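PDB 4XT0: protein LigF from Sphingobium sp. SYK-6, which uses glutathione to cleave the beta-aryl ether bonds of lignin, as a beta-etherase of the glutathione S-transferase superfamily. Local coordinates for residues W102-T116 / E167-T181. Numbering follows the deposited sequence.
Sequences WTKWVDEYFCWCVST and EFRKVGVSVARLEET
Trp102 sets the CH2 corner of its indole 3.7 Å above one face of the Arg177 guanidinium, the two planes 58° apart, while Glu180 lies over the opposite face. In the guanidinium plane, NH1 of Arg177 donates to OG1 of Thr181 (2.8 Å), and that hydroxyl also meets the edge of the Trp102 ring. Were Arg177 shortened to an alanine, this end of the indole would probably lose its cover and the Thr181 hydroxyl its donor. Trp105 has Arg177 CG over one face, Phe110 CB over the other and the Ser174 backbone at its edge. The Tyr109 ring turns its CD2–CE2 edge to Ser174 OG; its hydroxyl touches Lys170 CG and Val173 CB and hydrogen-bonds Glu147 of the second subunit.

Serine suits this tight crossing, small enough to fit as a knob among Trp105, Tyr109, Phe110 and Cys113, with OG returned to Lys170 O (2.9 Å). Cys113, slightly larger but still short, fills the hole between Glu167, Lys170, Val171 and Ser174 (chi1 54°, SG between backbone N and carbonyl carbon). The branched end of Leu178 reaches two rings, CD1 to Phe110 and CD2 to Trp102. Such knobs-into-holes packing, the axes of 102-116 and 167-181 approaching to 8.4 Å and crossing at -135°, joins helices 93-121 and 161-182 in the all-helical C-terminal domain of the GST fold.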
loop_
_atom_site.group_PDB
_atom_site.type_symbol
_atom_site.label_atom_id
_atom_site.label_comp_id
_atom_site.label_asym_id
_atom_site.label_seq_id
_atom_site.Cartn_x
_atom_site.Cartn_y
_atom_site.Cartn_z
ATOM N N TRP A 102 -1.700 -8.130 -5.618
ATOM C CA TRP A 102 -0.758 -8.893 -4.785
ATOM C C TRP A 102 0.353 -8.036 -4.208
ATOM O O TRP A 102 0.741 -8.227 -3.053
ATOM C CB TRP A 102 -0.107 -10.048 -5.577
ATOM C CG TRP A 102 -0.972 -11.263 -5.682
ATOM C CD1 TRP A 102 -1.596 -11.722 -6.799
ATOM C CD2 TRP A 102 -1.305 -12.162 -4.625
ATOM N NE1 TRP A 102 -2.302 -12.858 -6.511
ATOM C CE2 TRP A 102 -2.154 -13.150 -5.182
ATOM C CE3 TRP A 102 -0.986 -12.241 -3.266
ATOM C CZ2 TRP A 102 -2.671 -14.204 -4.427
ATOM C CZ3 TRP A 102 -1.506 -13.290 -2.514
ATOM C CH2 TRP A 102 -2.336 -14.256 -3.099
ATOM N N THR A 103 0.923 -7.141 -5.022
ATOM C CA THR A 103 2.093 -6.411 -4.549
ATOM C C THR A 103 1.668 -5.373 -3.508
ATOM O O THR A 103 2.372 -5.150 -2.533
ATOM C CB THR A 103 2.896 -5.742 -5.710
ATOM O OG1 THR A 103 2.087 -4.801 -6.426
ATOM C CG2 THR A 103 3.454 -6.808 -6.683
ATOM N N LYS A 104 0.513 -4.747 -3.693
ATOM C CA LYS A 104 0.074 -3.757 -2.722
ATOM C C LYS A 104 -0.404 -4.457 -1.444
ATOM O O LYS A 104 -0.314 -3.898 -0.356
ATOM C CB LYS A 104 -1.018 -2.853 -3.314
ATOM C CG LYS A 104 -2.431 -3.473 -3.344
ATOM C CD LYS A 104 -3.315 -2.675 -4.322
ATOM C CE LYS A 104 -3.496 -1.211 -3.875
ATOM N NZ LYS A 104 -4.384 -1.135 -2.637
ATOM N N TRP A 105 -0.871 -5.696 -1.565
ATOM C CA TRP A 105 -1.247 -6.459 -0.383
ATOM C C TRP A 105 -0.014 -6.788 0.469
ATOM O O TRP A 105 -0.095 -6.833 1.687
ATOM C CB TRP A 105 -1.976 -7.733 -0.782
ATOM C CG TRP A 105 -2.360 -8.611 0.356
ATOM C CD1 TRP A 105 -3.409 -8.446 1.215
ATOM C CD2 TRP A 105 -1.716 -9.828 0.723
ATOM N NE1 TRP A 105 -3.450 -9.492 2.112
ATOM C CE2 TRP A 105 -2.424 -10.357 1.830
ATOM C CE3 TRP A 105 -0.608 -10.531 0.236
ATOM C CZ2 TRP A 105 -2.051 -11.547 2.457
ATOM C CZ3 TRP A 105 -0.244 -11.719 0.855
ATOM C CH2 TRP A 105 -0.968 -12.213 1.954
ATOM N N VAL A 106 1.128 -7.001 -0.174
ATOM C CA VAL A 106 2.366 -7.141 0.583
ATOM C C VAL A 106 2.651 -5.854 1.344
ATOM O O VAL A 106 2.918 -5.899 2.549
ATOM C CB VAL A 106 3.567 -7.487 -0.312
ATOM C CG1 VAL A 106 4.875 -7.439 0.498
ATOM C CG2 VAL A 106 3.379 -8.844 -0.916
ATOM N N ASP A 107 2.546 -4.713 0.651
ATOM C CA ASP A 107 2.795 -3.391 1.264
ATOM C C ASP A 107 1.812 -2.995 2.361
ATOM O O ASP A 107 2.163 -2.228 3.261
ATOM C CB ASP A 107 2.785 -2.282 0.192
ATOM C CG ASP A 107 4.063 -2.256 -0.645
ATOM O OD1 ASP A 107 5.158 -2.548 -0.107
ATOM O OD2 ASP A 107 3.985 -1.944 -1.850
ATOM N N GLU A 108 0.577 -3.479 2.283
ATOM C CA GLU A 108 -0.465 -2.994 3.188
ATOM C C GLU A 108 -0.844 -3.982 4.281
ATOM O O GLU A 108 -1.576 -3.626 5.196
ATOM C CB GLU A 108 -1.718 -2.626 2.386
ATOM C CG GLU A 108 -1.442 -1.524 1.353
ATOM C CD GLU A 108 -2.507 -1.410 0.275
ATOM O OE1 GLU A 108 -3.661 -1.802 0.548
ATOM O OE2 GLU A 108 -2.184 -0.908 -0.840
ATOM N N TYR A 109 -0.387 -5.225 4.176
ATOM C CA TYR A 109 -0.810 -6.246 5.149
ATOM C C TYR A 109 0.300 -7.240 5.504
ATOM O O TYR A 109 0.717 -7.328 6.655
ATOM C CB TYR A 109 -2.038 -6.987 4.594
ATOM C CG TYR A 109 -2.793 -7.842 5.597
ATOM C CD1 TYR A 109 -3.871 -7.324 6.310
ATOM C CD2 TYR A 109 -2.441 -9.174 5.818
ATOM C CE1 TYR A 109 -4.581 -8.119 7.240
ATOM C CE2 TYR A 109 -3.144 -9.970 6.726
ATOM C CZ TYR A 109 -4.210 -9.437 7.430
ATOM O OH TYR A 109 -4.903 -10.221 8.326
ATOM N N PHE A 110 0.779 -7.978 4.502
ATOM C CA PHE A 110 1.646 -9.138 4.732
ATOM C C PHE A 110 3.013 -8.747 5.299
ATOM O O PHE A 110 3.492 -9.364 6.255
ATOM C CB PHE A 110 1.809 -9.932 3.416
ATOM C CG PHE A 110 2.599 -11.226 3.549
ATOM C CD1 PHE A 110 2.685 -11.900 4.759
ATOM C CD2 PHE A 110 3.260 -11.757 2.445
ATOM C CE1 PHE A 110 3.415 -13.066 4.868
ATOM C CE2 PHE A 110 3.992 -12.937 2.543
ATOM C CZ PHE A 110 4.074 -13.593 3.759
ATOM N N CYS A 111 3.651 -7.738 4.715
ATOM C CA CYS A 111 4.969 -7.342 5.192
ATOM C C CYS A 111 4.915 -6.915 6.657
ATOM O O CYS A 111 5.779 -7.280 7.441
ATOM C CB CYS A 111 5.554 -6.200 4.356
ATOM S SG CYS A 111 7.140 -5.593 5.013
ATOM N N TRP A 112 3.885 -6.167 7.031
ATOM C CA TRP A 112 3.878 -5.552 8.352
ATOM C C TRP A 112 3.644 -6.511 9.522
ATOM O O TRP A 112 4.224 -6.323 10.603
ATOM C CB TRP A 112 2.852 -4.408 8.378
ATOM C CG TRP A 112 3.151 -3.351 7.349
ATOM C CD1 TRP A 112 2.252 -2.741 6.522
ATOM C CD2 TRP A 112 4.444 -2.807 7.006
ATOM N NE1 TRP A 112 2.894 -1.841 5.708
ATOM C CE2 TRP A 112 4.238 -1.864 5.981
ATOM C CE3 TRP A 112 5.750 -3.018 7.476
ATOM C CZ2 TRP A 112 5.287 -1.136 5.411
ATOM C CZ3 TRP A 112 6.791 -2.297 6.906
ATOM C CH2 TRP A 112 6.552 -1.366 5.887
ATOM N N CYS A 113 2.831 -7.544 9.342
ATOM C CA CYS A 113 2.646 -8.461 10.468
ATOM C C CYS A 113 3.907 -9.307 10.680
ATOM O O CYS A 113 4.330 -9.525 11.820
ATOM C CB CYS A 113 1.401 -9.341 10.282
ATOM S SG CYS A 113 1.276 -10.276 8.744
ATOM N N VAL A 114 4.519 -9.754 9.587
ATOM C CA VAL A 114 5.779 -10.498 9.665
ATOM C C VAL A 114 6.872 -9.611 10.266
ATOM O O VAL A 114 7.584 -10.012 11.184
ATOM C CB VAL A 114 6.223 -11.000 8.269
ATOM C CG1 VAL A 114 7.652 -11.528 8.301
ATOM C CG2 VAL A 114 5.253 -12.057 7.761
ATOM N N SER A 115 6.966 -8.391 9.746
ATOM C CA SER A 115 7.950 -7.414 10.197
ATOM C C SER A 115 7.827 -7.121 11.693
ATOM O O SER A 115 8.831 -7.127 12.413
ATOM C CB SER A 115 7.809 -6.123 9.374
ATOM O OG SER A 115 8.560 -5.058 9.926
ATOM N N THR A 116 6.603 -6.883 12.167
ATOM C CA THR A 116 6.384 -6.602 13.589
ATOM C C THR A 116 6.973 -7.692 14.475
ATOM O O THR A 116 7.591 -7.405 15.498
ATOM C CB THR A 116 4.888 -6.449 13.932
ATOM O OG1 THR A 116 4.333 -5.377 13.163
ATOM C CG2 THR A 116 4.715 -6.154 15.429
ATOM N N GLU A 167 -0.654 -9.689 15.718
ATOM C CA GLU A 167 0.249 -9.749 14.573
ATOM C C GLU A 167 0.418 -11.176 14.082
ATOM O O GLU A 167 0.427 -11.425 12.864
ATOM C CB GLU A 167 1.610 -9.152 14.927
ATOM C CG GLU A 167 1.589 -7.641 15.129
ATOM C CD GLU A 167 0.839 -6.904 14.038
ATOM O OE1 GLU A 167 1.147 -7.115 12.851
ATOM O OE2 GLU A 167 -0.070 -6.115 14.362
ATOM N N PHE A 168 0.557 -12.102 15.029
ATOM C CA PHE A 168 0.626 -13.527 14.723
ATOM C C PHE A 168 -0.621 -14.004 13.983
ATOM O O PHE A 168 -0.499 -14.751 13.013
ATOM C CB PHE A 168 0.829 -14.365 16.003
ATOM C CG PHE A 168 2.264 -14.691 16.279
ATOM C CD1 PHE A 168 2.988 -15.479 15.392
ATOM C CD2 PHE A 168 2.901 -14.202 17.409
ATOM C CE1 PHE A 168 4.324 -15.779 15.626
ATOM C CE2 PHE A 168 4.240 -14.504 17.657
ATOM C CZ PHE A 168 4.951 -15.293 16.762
ATOM N N ARG A 169 -1.814 -13.586 14.425
ATOM C CA ARG A 169 -3.043 -13.979 13.721
ATOM C C ARG A 169 -3.050 -13.521 12.267
ATOM O O ARG A 169 -3.510 -14.242 11.383
ATOM C CB ARG A 169 -4.307 -13.431 14.390
ATOM C CG ARG A 169 -5.563 -14.068 13.765
ATOM C CD ARG A 169 -6.838 -13.246 13.857
ATOM N NE ARG A 169 -6.968 -12.287 12.772
ATOM C CZ ARG A 169 -6.936 -10.978 12.962
ATOM N NH1 ARG A 169 -6.789 -10.516 14.194
ATOM N NH2 ARG A 169 -7.051 -10.142 11.941
ATOM N N LYS A 170 -2.564 -12.311 12.015
ATOM C CA LYS A 170 -2.539 -11.793 10.654
ATOM C C LYS A 170 -1.541 -12.561 9.777
ATOM O O LYS A 170 -1.765 -12.745 8.576
ATOM C CB LYS A 170 -2.223 -10.299 10.668
ATOM C CG LYS A 170 -3.429 -9.437 11.028
ATOM C CD LYS A 170 -3.094 -8.408 12.083
ATOM C CE LYS A 170 -2.411 -7.205 11.488
ATOM N NZ LYS A 170 -2.036 -6.200 12.520
ATOM N N VAL A 171 -0.446 -13.022 10.377
ATOM C CA VAL A 171 0.487 -13.864 9.640
ATOM C C VAL A 171 -0.259 -15.120 9.184
ATOM O O VAL A 171 -0.133 -15.541 8.034
ATOM C CB VAL A 171 1.738 -14.254 10.485
ATOM C CG1 VAL A 171 2.605 -15.247 9.726
ATOM C CG2 VAL A 171 2.554 -13.022 10.834
ATOM N N GLY A 172 -1.047 -15.699 10.084
ATOM C CA GLY A 172 -1.847 -16.859 9.753
ATOM C C GLY A 172 -2.791 -16.568 8.603
ATOM O O GLY A 172 -2.864 -17.344 7.653
ATOM N N VAL A 173 -3.506 -15.449 8.679
ATOM C CA VAL A 173 -4.376 -15.022 7.582
ATOM C C VAL A 173 -3.588 -14.920 6.288
ATOM O O VAL A 173 -4.048 -15.386 5.242
ATOM C CB VAL A 173 -5.056 -13.661 7.864
ATOM C CG1 VAL A 173 -5.723 -13.129 6.602
ATOM C CG2 VAL A 173 -6.070 -13.796 8.974
ATOM N N SER A 174 -2.390 -14.336 6.369
ATOM C CA SER A 174 -1.575 -14.086 5.178
ATOM C C SER A 174 -1.144 -15.375 4.503
ATOM O O SER A 174 -1.186 -15.504 3.280
ATOM C CB SER A 174 -0.329 -13.262 5.528
ATOM O OG SER A 174 -0.667 -11.965 5.981
ATOM N N VAL A 175 -0.711 -16.325 5.317
ATOM C CA VAL A 175 -0.243 -17.614 4.829
ATOM C C VAL A 175 -1.390 -18.454 4.240
ATOM O O VAL A 175 -1.208 -19.131 3.222
ATOM C CB VAL A 175 0.472 -18.377 5.975
ATOM C CG1 VAL A 175 0.459 -19.871 5.741
ATOM C CG2 VAL A 175 1.889 -17.842 6.133
ATOM N N ALA A 176 -2.563 -18.412 4.874
ATOM C CA ALA A 176 -3.746 -19.078 4.333
ATOM C C ALA A 176 -4.126 -18.496 2.964
ATOM O O ALA A 176 -4.512 -19.227 2.056
ATOM C CB ALA A 176 -4.932 -18.966 5.307
ATOM N N ARG A 177 -4.003 -17.182 2.808
ATOM C CA ARG A 177 -4.375 -16.557 1.539
ATOM C C ARG A 177 -3.449 -17.006 0.402
ATOM O O ARG A 177 -3.892 -17.254 -0.720
ATOM C CB ARG A 177 -4.349 -15.034 1.662
ATOM C CG ARG A 177 -4.674 -14.324 0.357
ATOM C CD ARG A 177 -6.080 -14.689 -0.117
ATOM N NE ARG A 177 -6.350 -14.123 -1.433
ATOM C CZ ARG A 177 -6.114 -14.752 -2.578
ATOM N NH1 ARG A 177 -5.613 -15.983 -2.569
ATOM N NH2 ARG A 177 -6.382 -14.149 -3.729
ATOM N N LEU A 178 -2.161 -17.102 0.709
ATOM C CA LEU A 178 -1.169 -17.532 -0.260
ATOM C C LEU A 178 -1.410 -18.970 -0.664
ATOM O O LEU A 178 -1.307 -19.315 -1.844
ATOM C CB LEU A 178 0.251 -17.365 0.304
ATOM C CG LEU A 178 0.768 -15.926 0.380
ATOM C CD1 LEU A 178 2.006 -15.847 1.267
ATOM C CD2 LEU A 178 1.088 -15.381 -1.012
ATOM N N GLU A 179 -1.740 -19.805 0.320
ATOM C CA GLU A 179 -1.957 -21.216 0.076
ATOM C C GLU A 179 -3.200 -21.427 -0.766
ATOM O O GLU A 179 -3.241 -22.307 -1.615
ATOM C CB GLU A 179 -2.096 -21.980 1.389
ATOM C CG GLU A 179 -2.286 -23.467 1.192
ATOM C CD GLU A 179 -1.037 -24.116 0.650
ATOM O OE1 GLU A 179 0.034 -23.469 0.715
ATOM O OE2 GLU A 179 -1.117 -25.264 0.159
ATOM N N GLU A 180 -4.214 -20.612 -0.507
ATOM C CA GLU A 180 -5.449 -20.620 -1.280
ATOM C C GLU A 180 -5.170 -20.565 -2.788
ATOM O O GLU A 180 -5.864 -21.201 -3.575
ATOM C CB GLU A 180 -6.320 -19.443 -0.842
ATOM C CG GLU A 180 -7.642 -19.293 -1.547
ATOM C CD GLU A 180 -8.441 -18.114 -1.006
ATOM O OE1 GLU A 180 -8.282 -17.780 0.190
ATOM O OE2 GLU A 180 -9.226 -17.519 -1.776
ATOM N N THR A 181 -4.135 -19.832 -3.189
ATOM C CA THR A 181 -3.838 -19.691 -4.614
ATOM C C THR A 181 -2.749 -20.677 -5.048
ATOM O O THR A 181 -2.890 -21.373 -6.062
ATOM C CB THR A 181 -3.408 -18.244 -4.961
ATOM O OG1 THR A 181 -4.519 -17.354 -4.778
ATOM C CG2 THR A 181 -2.906 -18.151 -6.399
#